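ABC transporter, solute-binding protein (Staphylococcus aureus, PDB 6LKI) serves as an extracellular solute-binding lipoprotein that binds glucose 6-phosphate and is paired here with the sensor kinase HptS. Local coordinates at residues Lys174-Val179 with Gln192-Trp197; Asp178-Lys183 with Tyr202-Val207. One frame throughout, in Å; residues are numbered along the deposited sequence.

Interaction 1: residues Lys174-Val179 with Gln192-Trp197; sequences KVIEDV and QDARTW
The indole of W197 lies against I176 and E177, two consecutive residues of helix 172-180, and its two rings divide the work between them. The six-membered ring takes the backbone side of E177: CA of E177 stands 4.0 Å from that ring's centroid and 11° off its normal, a CH-pi contact shifted toward the rim. Because CG of E177 is turned anti to the backbone N (chi1 172°), the aliphatic part of the side chain runs outward past the CZ2-CH2 rim, bringing CG to 3.6 Å from CH2 of W197. The carboxylate goes beyond it to a salt bridge with K181. The five-membered ring belongs to I176, whose CG1 meets CD1 of W197 at 3.5 Å, approaching obliquely.

I176 touches three residues of the facing helix. Its CG2 lies close both to the indole NE1 and to OD2 of D193, the latter at 3.5 Å, while CD1 reaches CA of A194 at 3.8 Å. No hydrogen bond crosses the interface, which is made by van der Waals contact and one CH-pi contact. The axes of the two short segments approach to 9.6 Å and cross at -35°, with the two helices running in broadly the same direction.

The D193 side chain is about 4 Å from that of T172, a residue of the glucose 6-phosphate site, which places this pair of helices beside the ligand pocket. Beyond the pair, I176 also touches V105 of strand 95-107, V175 leans on L169 of strand 167-169, and A194 packs on I206 of strand 204-207.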
ATOM      1  N   LYS A 174      -5.138  -8.642  11.961  1.00 28.94           N
ATOM      2  CA  LYS A 174      -6.286  -9.401  12.446  1.00 32.94           C
ATOM      3  C   LYS A 174      -7.392  -8.481  12.950  1.00 31.09           C
ATOM      4  O   LYS A 174      -8.568  -8.866  12.941  1.00 28.67           O
ATOM      5  CB  LYS A 174      -5.845 -10.365  13.547  1.00 30.86           C
ATOM      6  CG  LYS A 174      -6.897 -11.386  13.957  1.00 40.03           C
ATOM      7  CD  LYS A 174      -7.174 -12.383  12.843  1.00 45.85           C
ATOM      8  CE  LYS A 174      -8.028 -13.540  13.344  1.00 50.47           C
ATOM      9  NZ  LYS A 174      -8.328 -14.525  12.268  1.00 58.19           N
ATOM     10  N   VAL A 175      -7.042  -7.265  13.378  1.00 30.67           N
ATOM     11  CA  VAL A 175      -8.047  -6.336  13.893  1.00 26.13           C
ATOM     12  C   VAL A 175      -9.018  -5.934  12.788  1.00 29.11           C
ATOM     13  O   VAL A 175     -10.240  -6.029  12.950  1.00 26.31           O
ATOM     14  CB  VAL A 175      -7.370  -5.105  14.521  1.00 27.57           C
ATOM     15  CG1 VAL A 175      -8.412  -4.054  14.864  1.00 26.57           C
ATOM     16  CG2 VAL A 175      -6.576  -5.507  15.760  1.00 27.35           C
ATOM     17  N   ILE A 176      -8.493  -5.468  11.652  1.00 27.82           N
ATOM     18  CA  ILE A 176      -9.372  -5.045  10.565  1.00 26.75           C
ATOM     19  C   ILE A 176     -10.112  -6.242   9.980  1.00 26.07           C
ATOM     20  O   ILE A 176     -11.296  -6.147   9.634  1.00 26.01           O
ATOM     21  CB  ILE A 176      -8.582  -4.278   9.485  1.00 29.18           C
ATOM     22  CG1 ILE A 176      -9.508  -3.839   8.350  1.00 27.70           C
ATOM     23  CG2 ILE A 176      -7.446  -5.122   8.926  1.00 29.31           C
ATOM     24  CD1 ILE A 176     -10.679  -2.999   8.795  1.00 27.86           C
ATOM     25  N   GLU A 177      -9.441  -7.391   9.879  1.00 26.94           N
ATOM     26  CA  GLU A 177     -10.081  -8.570   9.305  1.00 28.84           C
ATOM     27  C   GLU A 177     -11.273  -9.013  10.145  1.00 28.50           C
ATOM     28  O   GLU A 177     -12.353  -9.291   9.613  1.00 28.59           O
ATOM     29  CB  GLU A 177      -9.070  -9.708   9.171  1.00 30.82           C
ATOM     30  CG  GLU A 177      -9.704 -11.030   8.762  1.00 35.55           C
ATOM     31  CD  GLU A 177      -8.682 -12.114   8.493  1.00 43.10           C
ATOM     32  OE1 GLU A 177      -7.470 -11.818   8.544  1.00 42.28           O
ATOM     33  OE2 GLU A 177      -9.092 -13.262   8.224  1.00 46.55           O
ATOM     34  N   ASP A 178     -11.096  -9.075  11.468  1.00 27.67           N
ATOM     35  CA  ASP A 178     -12.166  -9.559  12.333  1.00 27.44           C
ATOM     36  C   ASP A 178     -13.286  -8.538  12.480  1.00 26.05           C
ATOM     37  O   ASP A 178     -14.450  -8.921  12.640  1.00 27.04           O
ATOM     38  CB  ASP A 178     -11.599  -9.938  13.700  1.00 32.78           C
ATOM     39  CG  ASP A 178     -10.835 -11.245  13.667  1.00 38.95           C
ATOM     40  OD1 ASP A 178     -10.825 -11.899  12.601  1.00 40.93           O
ATOM     41  OD2 ASP A 178     -10.245 -11.619  14.701  1.00 40.86           O
ATOM     42  N   VAL A 179     -12.967  -7.244  12.430  1.00 27.54           N
ATOM     43  CA  VAL A 179     -14.020  -6.233  12.419  1.00 27.08           C
ATOM     44  C   VAL A 179     -14.801  -6.298  11.112  1.00 25.74           C
ATOM     45  O   VAL A 179     -16.038  -6.295  11.106  1.00 25.27           O
ATOM     46  CB  VAL A 179     -13.430  -4.831  12.655  1.00 25.98           C
ATOM     47  CG1 VAL A 179     -14.467  -3.761  12.339  1.00 25.39           C
ATOM     48  CG2 VAL A 179     -12.945  -4.693  14.091  1.00 24.28           C
ATOM     49  N   GLN A 192      -4.966   3.005   5.971  1.00 28.27           N
ATOM     50  CA  GLN A 192      -4.636   2.154   4.829  1.00 29.08           C
ATOM     51  C   GLN A 192      -5.207   0.751   4.993  1.00 30.97           C
ATOM     52  O   GLN A 192      -5.769   0.187   4.047  1.00 28.08           O
ATOM     53  CB  GLN A 192      -3.120   2.092   4.643  1.00 30.25           C
ATOM     54  CG  GLN A 192      -2.664   1.144   3.548  1.00 30.22           C
ATOM     55  CD  GLN A 192      -1.154   1.086   3.434  1.00 35.02           C
ATOM     56  OE1 GLN A 192      -0.435   1.347   4.399  1.00 35.17           O
ATOM     57  NE2 GLN A 192      -0.662   0.750   2.248  1.00 35.45           N
ATOM     58  N   ASP A 193      -5.069   0.172   6.188  1.00 29.81           N
ATOM     59  CA  ASP A 193      -5.598  -1.166   6.429  1.00 31.48           C
ATOM     60  C   ASP A 193      -7.118  -1.180   6.333  1.00 28.81           C
ATOM     61  O   ASP A 193      -7.704  -2.125   5.792  1.00 29.39           O
ATOM     62  CB  ASP A 193      -5.142  -1.672   7.797  1.00 31.85           C
ATOM     63  CG  ASP A 193      -4.543  -3.063   7.735  1.00 36.44           C
ATOM     64  OD1 ASP A 193      -4.318  -3.567   6.615  1.00 38.66           O
ATOM     65  OD2 ASP A 193      -4.294  -3.653   8.809  1.00 33.28           O
ATOM     66  N   ALA A 194      -7.771  -0.136   6.846  1.00 28.48           N
ATOM     67  CA  ALA A 194      -9.229  -0.075   6.796  1.00 27.03           C
ATOM     68  C   ALA A 194      -9.727  -0.011   5.356  1.00 31.99           C
ATOM     69  O   ALA A 194     -10.642  -0.749   4.970  1.00 27.90           O
ATOM     70  CB  ALA A 194      -9.732   1.128   7.594  1.00 27.11           C
ATOM     71  N   ARG A 195      -9.127   0.859   4.542  1.00 28.41           N
ATOM     72  CA  ARG A 195      -9.588   1.012   3.166  1.00 27.88           C
ATOM     73  C   ARG A 195      -9.328  -0.239   2.339  1.00 27.07           C
ATOM     74  O   ARG A 195     -10.087  -0.527   1.409  1.00 28.58           O
ATOM     75  CB  ARG A 195      -8.927   2.227   2.516  1.00 31.55           C
ATOM     76  CG  ARG A 195      -9.169   3.517   3.274  1.00 34.76           C
ATOM     77  CD  ARG A 195      -9.535   4.666   2.354  1.00 36.98           C
ATOM     78  NE  ARG A 195     -10.128   5.775   3.098  1.00 32.62           N
ATOM     79  CZ  ARG A 195     -11.419   6.090   3.072  1.00 37.26           C
ATOM     80  NH1 ARG A 195     -12.263   5.387   2.329  1.00 38.86           N
ATOM     81  NH2 ARG A 195     -11.867   7.114   3.786  1.00 40.75           N
ATOM     82  N   THR A 196      -8.273  -0.995   2.661  1.00 25.96           N
ATOM     83  CA  THR A 196      -7.998  -2.232   1.934  1.00 28.98           C
ATOM     84  C   THR A 196      -9.191  -3.181   1.989  1.00 29.33           C
ATOM     85  O   THR A 196      -9.574  -3.772   0.972  1.00 29.71           O
ATOM     86  CB  THR A 196      -6.748  -2.906   2.501  1.00 34.00           C
ATOM     87  OG1 THR A 196      -5.598  -2.100   2.218  1.00 33.82           O
ATOM     88  CG2 THR A 196      -6.554  -4.289   1.891  1.00 36.04           C
ATOM     89  N   TRP A 197      -9.803  -3.321   3.166  1.00 26.92           N
ATOM     90  CA  TRP A 197     -10.963  -4.193   3.302  1.00 24.42           C
ATOM     91  C   TRP A 197     -12.246  -3.507   2.862  1.00 27.22           C
ATOM     92  O   TRP A 197     -13.145  -4.168   2.328  1.00 27.28           O
ATOM     93  CB  TRP A 197     -11.071  -4.683   4.747  1.00 29.54           C
ATOM     94  CG  TRP A 197      -9.987  -5.649   5.081  1.00 27.29           C
ATOM     95  CD1 TRP A 197      -8.682  -5.353   5.357  1.00 30.41           C
ATOM     96  CD2 TRP A 197     -10.098  -7.075   5.140  1.00 28.68           C
ATOM     97  NE1 TRP A 197      -7.978  -6.507   5.598  1.00 32.07           N
ATOM     98  CE2 TRP A 197      -8.823  -7.579   5.470  1.00 27.88           C
ATOM     99  CE3 TRP A 197     -11.151  -7.974   4.951  1.00 29.87           C
ATOM    100  CZ2 TRP A 197      -8.575  -8.941   5.615  1.00 31.56           C
ATOM    101  CZ3 TRP A 197     -10.903  -9.327   5.096  1.00 30.67           C
ATOM    102  CH2 TRP A 197      -9.626  -9.797   5.426  1.00 33.04           C
TER

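Interaction 2: residues Asp178-Lys183 with Tyr202-Val207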
ATOM      1  N   ASP A 178     -11.096  -9.075  11.468  1.00 27.67           N
ATOM      2  CA  ASP A 178     -12.166  -9.559  12.333  1.00 27.44           C
ATOM      3  C   ASP A 178     -13.286  -8.538  12.480  1.00 26.05           C
ATOM      4  O   ASP A 178     -14.450  -8.921  12.640  1.00 27.04           O
ATOM      5  CB  ASP A 178     -11.599  -9.938  13.700  1.00 32.78           C
ATOM      6  CG  ASP A 178     -10.835 -11.245  13.667  1.00 38.95           C
ATOM      7  OD1 ASP A 178     -10.825 -11.899  12.601  1.00 40.93           O
ATOM      8  OD2 ASP A 178     -10.245 -11.619  14.701  1.00 40.86           O
ATOM      9  N   VAL A 179     -12.967  -7.244  12.430  1.00 27.54           N
ATOM     10  CA  VAL A 179     -14.020  -6.233  12.419  1.00 27.08           C
ATOM     11  C   VAL A 179     -14.801  -6.298  11.112  1.00 25.74           C
ATOM     12  O   VAL A 179     -16.038  -6.295  11.106  1.00 25.27           O
ATOM     13  CB  VAL A 179     -13.430  -4.831  12.655  1.00 25.98           C
ATOM     14  CG1 VAL A 179     -14.467  -3.761  12.339  1.00 25.39           C
ATOM     15  CG2 VAL A 179     -12.945  -4.693  14.091  1.00 24.28           C
ATOM     16  N   ALA A 180     -14.088  -6.376   9.984  1.00 26.00           N
ATOM     17  CA  ALA A 180     -14.754  -6.401   8.685  1.00 23.61           C
ATOM     18  C   ALA A 180     -15.642  -7.630   8.535  1.00 25.16           C
ATOM     19  O   ALA A 180     -16.711  -7.559   7.919  1.00 24.35           O
ATOM     20  CB  ALA A 180     -13.721  -6.353   7.560  1.00 27.79           C
ATOM     21  N   LYS A 181     -15.220  -8.761   9.090  1.00 26.59           N
ATOM     22  CA  LYS A 181     -15.985  -9.995   8.977  1.00 29.33           C
ATOM     23  C   LYS A 181     -17.071 -10.125  10.038  1.00 28.57           C
ATOM     24  O   LYS A 181     -17.788 -11.130  10.043  1.00 29.51           O
ATOM     25  CB  LYS A 181     -15.046 -11.206   9.032  1.00 28.73           C
ATOM     26  CG  LYS A 181     -14.232 -11.383   7.756  1.00 29.16           C
ATOM     27  CD  LYS A 181     -13.287 -12.570   7.834  1.00 32.47           C
ATOM     28  CE  LYS A 181     -12.498 -12.715   6.538  1.00 34.42           C
ATOM     29  NZ  LYS A 181     -11.475 -13.793   6.613  1.00 35.87           N
ATOM     30  N   GLY A 182     -17.216  -9.144  10.924  1.00 27.79           N
ATOM     31  CA  GLY A 182     -18.322  -9.123  11.861  1.00 27.48           C
ATOM     32  C   GLY A 182     -18.072  -9.777  13.201  1.00 27.52           C
ATOM     33  O   GLY A 182     -19.029  -9.976  13.960  1.00 27.16           O
ATOM     34  N   LYS A 183     -16.825 -10.126  13.518  1.00 25.95           N
ATOM     35  CA  LYS A 183     -16.528 -10.691  14.829  1.00 25.77           C
ATOM     36  C   LYS A 183     -16.511  -9.625  15.918  1.00 27.34           C
ATOM     37  O   LYS A 183     -16.787  -9.933  17.084  1.00 28.93           O
ATOM     38  CB  LYS A 183     -15.188 -11.427  14.789  1.00 26.17           C
ATOM     39  CG  LYS A 183     -14.958 -12.379  15.950  1.00 34.38           C
ATOM     40  CD  LYS A 183     -13.694 -13.198  15.742  1.00 36.39           C
ATOM     41  CE  LYS A 183     -13.467 -14.167  16.893  1.00 44.68           C
ATOM     42  NZ  LYS A 183     -12.201 -14.937  16.731  1.00 47.68           N
ATOM     43  N   TYR A 202     -16.351  -4.941   2.189  1.00 28.39           N
ATOM     44  CA  TYR A 202     -16.722  -5.215   3.568  1.00 28.50           C
ATOM     45  C   TYR A 202     -17.390  -3.999   4.208  1.00 27.82           C
ATOM     46  O   TYR A 202     -17.112  -2.857   3.831  1.00 28.93           O
ATOM     47  CB  TYR A 202     -15.494  -5.624   4.373  1.00 27.23           C
ATOM     48  CG  TYR A 202     -15.021  -7.022   4.051  1.00 28.30           C
ATOM     49  CD1 TYR A 202     -14.191  -7.260   2.964  1.00 30.25           C
ATOM     50  CD2 TYR A 202     -15.415  -8.105   4.826  1.00 27.11           C
ATOM     51  CE1 TYR A 202     -13.759  -8.536   2.662  1.00 32.80           C
ATOM     52  CE2 TYR A 202     -14.989  -9.386   4.531  1.00 27.56           C
ATOM     53  CZ  TYR A 202     -14.163  -9.596   3.447  1.00 29.98           C
ATOM     54  OH  TYR A 202     -13.734 -10.869   3.148  1.00 30.10           O
ATOM     55  N   PRO A 203     -18.289  -4.219   5.176  1.00 29.25           N
ATOM     56  CA  PRO A 203     -19.049  -3.109   5.787  1.00 28.12           C
ATOM     57  C   PRO A 203     -18.284  -2.399   6.903  1.00 29.32           C
ATOM     58  O   PRO A 203     -18.546  -2.547   8.097  1.00 27.33           O
ATOM     59  CB  PRO A 203     -20.295  -3.818   6.320  1.00 32.44           C
ATOM     60  CG  PRO A 203     -19.784  -5.165   6.722  1.00 28.66           C
ATOM     61  CD  PRO A 203     -18.709  -5.527   5.716  1.00 28.32           C
ATOM     62  N   VAL A 204     -17.303  -1.589   6.516  1.00 28.38           N
ATOM     63  CA  VAL A 204     -16.447  -0.902   7.474  1.00 29.05           C
ATOM     64  C   VAL A 204     -16.511   0.599   7.234  1.00 28.73           C
ATOM     65  O   VAL A 204     -16.467   1.065   6.089  1.00 32.95           O
ATOM     66  CB  VAL A 204     -14.991  -1.410   7.414  1.00 30.42           C
ATOM     67  CG1 VAL A 204     -14.920  -2.859   7.860  1.00 34.71           C
ATOM     68  CG2 VAL A 204     -14.427  -1.264   6.023  1.00 32.59           C
ATOM     69  N   SER A 205     -16.630   1.351   8.324  1.00 29.71           N
ATOM     70  CA  SER A 205     -16.544   2.801   8.323  1.00 31.08           C
ATOM     71  C   SER A 205     -15.259   3.224   9.022  1.00 28.16           C
ATOM     72  O   SER A 205     -14.706   2.491   9.846  1.00 28.22           O
ATOM     73  CB  SER A 205     -17.756   3.429   9.021  1.00 33.27           C
ATOM     74  OG  SER A 205     -18.960   3.086   8.359  1.00 47.68           O
ATOM     75  N   ILE A 206     -14.784   4.418   8.685  1.00 29.41           N
ATOM     76  CA  ILE A 206     -13.525   4.939   9.201  1.00 30.47           C
ATOM     77  C   ILE A 206     -13.821   6.160  10.058  1.00 29.07           C
ATOM     78  O   ILE A 206     -14.476   7.104   9.598  1.00 30.29           O
ATOM     79  CB  ILE A 206     -12.550   5.281   8.062  1.00 31.51           C
ATOM     80  CG1 ILE A 206     -12.159   4.006   7.312  1.00 35.15           C
ATOM     81  CG2 ILE A 206     -11.320   5.988   8.605  1.00 34.08           C
ATOM     82  CD1 ILE A 206     -11.399   4.258   6.035  1.00 38.42           C
ATOM     83  N   VAL A 207     -13.340   6.142  11.298  1.00 26.31           N
ATOM     84  CA  VAL A 207     -13.581   7.210  12.260  1.00 27.98           C
ATOM     85  C   VAL A 207     -12.243   7.733  12.759  1.00 26.62           C
ATOM     86  O   VAL A 207     -11.406   6.958  13.240  1.00 26.12           O
ATOM     87  CB  VAL A 207     -14.445   6.729  13.441  1.00 30.46           C
ATOM     88  CG1 VAL A 207     -14.556   7.822  14.495  1.00 27.10           C
ATOM     89  CG2 VAL A 207     -15.820   6.304  12.958  1.00 30.75           C
TER
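The last turn of the helix that ends at A180 faces the chain just ahead of strand 204-207, CA of A180 lying 5.6 Å from CA of Y202 where the backbones come nearest. The helix stops in a Schellman motif: N of K183 bonds back to O of D178 at 2.8 Å, and N of G182 to O of V179. G182 takes the positive phi of 92° that marks this motif. In the segment 202-207, P203 is the centre of an inverse gamma turn that leads into the strand, N of V204 bonding to O of Y202.

A180 is the point on which the other segment converges. Its methyl CB is 3.7 Å from CD2 of Y202 and equally 3.7 Å from CG1 of V204, which places it between aromatic and aliphatic carbon. V204 turns CG1 anti to its own carbonyl carbon (chi1 -66°), and this methyl also comes to 3.6 Å from CA of A180. The carbonyl O of A180 approaches the tyrosine ring at its edge, near the ring plane, 3.4 Å from CD2 of Y202, with CD of P203 close by at 3.6 Å.

K181 and Y202 run side by side in the same direction. CG of the lysine lies 3.9 Å from CE2 of Y202, and the extended chain carries its amine to a salt bridge with E177.

Outside the contact, S205 and V207 pair with strand 95-107, and P203 with S108. No hydrogen bond joins the two segments. The contact therefore rests on van der Waals packing round A180, with its carbonyl O against the tyrosine edge and K181 alongside; no directional bond fixes it.

In the fold
Interactions 1 and 2 have centres 7 Å apart and start from the same helix, 172-180: the first uses its middle and the second its C-terminal end, with D178 and V179 common to both ranges. Their other halves follow in chain order, helix 191-198 and then strand 204-207, after strand 186-190 has intervened. The two also meet directly, since W197 and Y202 pack edge-to-face and CB of A194 lies 3.8 Å from CG1 of I206. One helix is thus held by two successive elements, while strands 186-190 and 204-207 both pair with the long strand 95-107. Together they pack helices 172-180 and 191-198 against the sheet containing these strands, with interaction 1 nearer the ligand pocket.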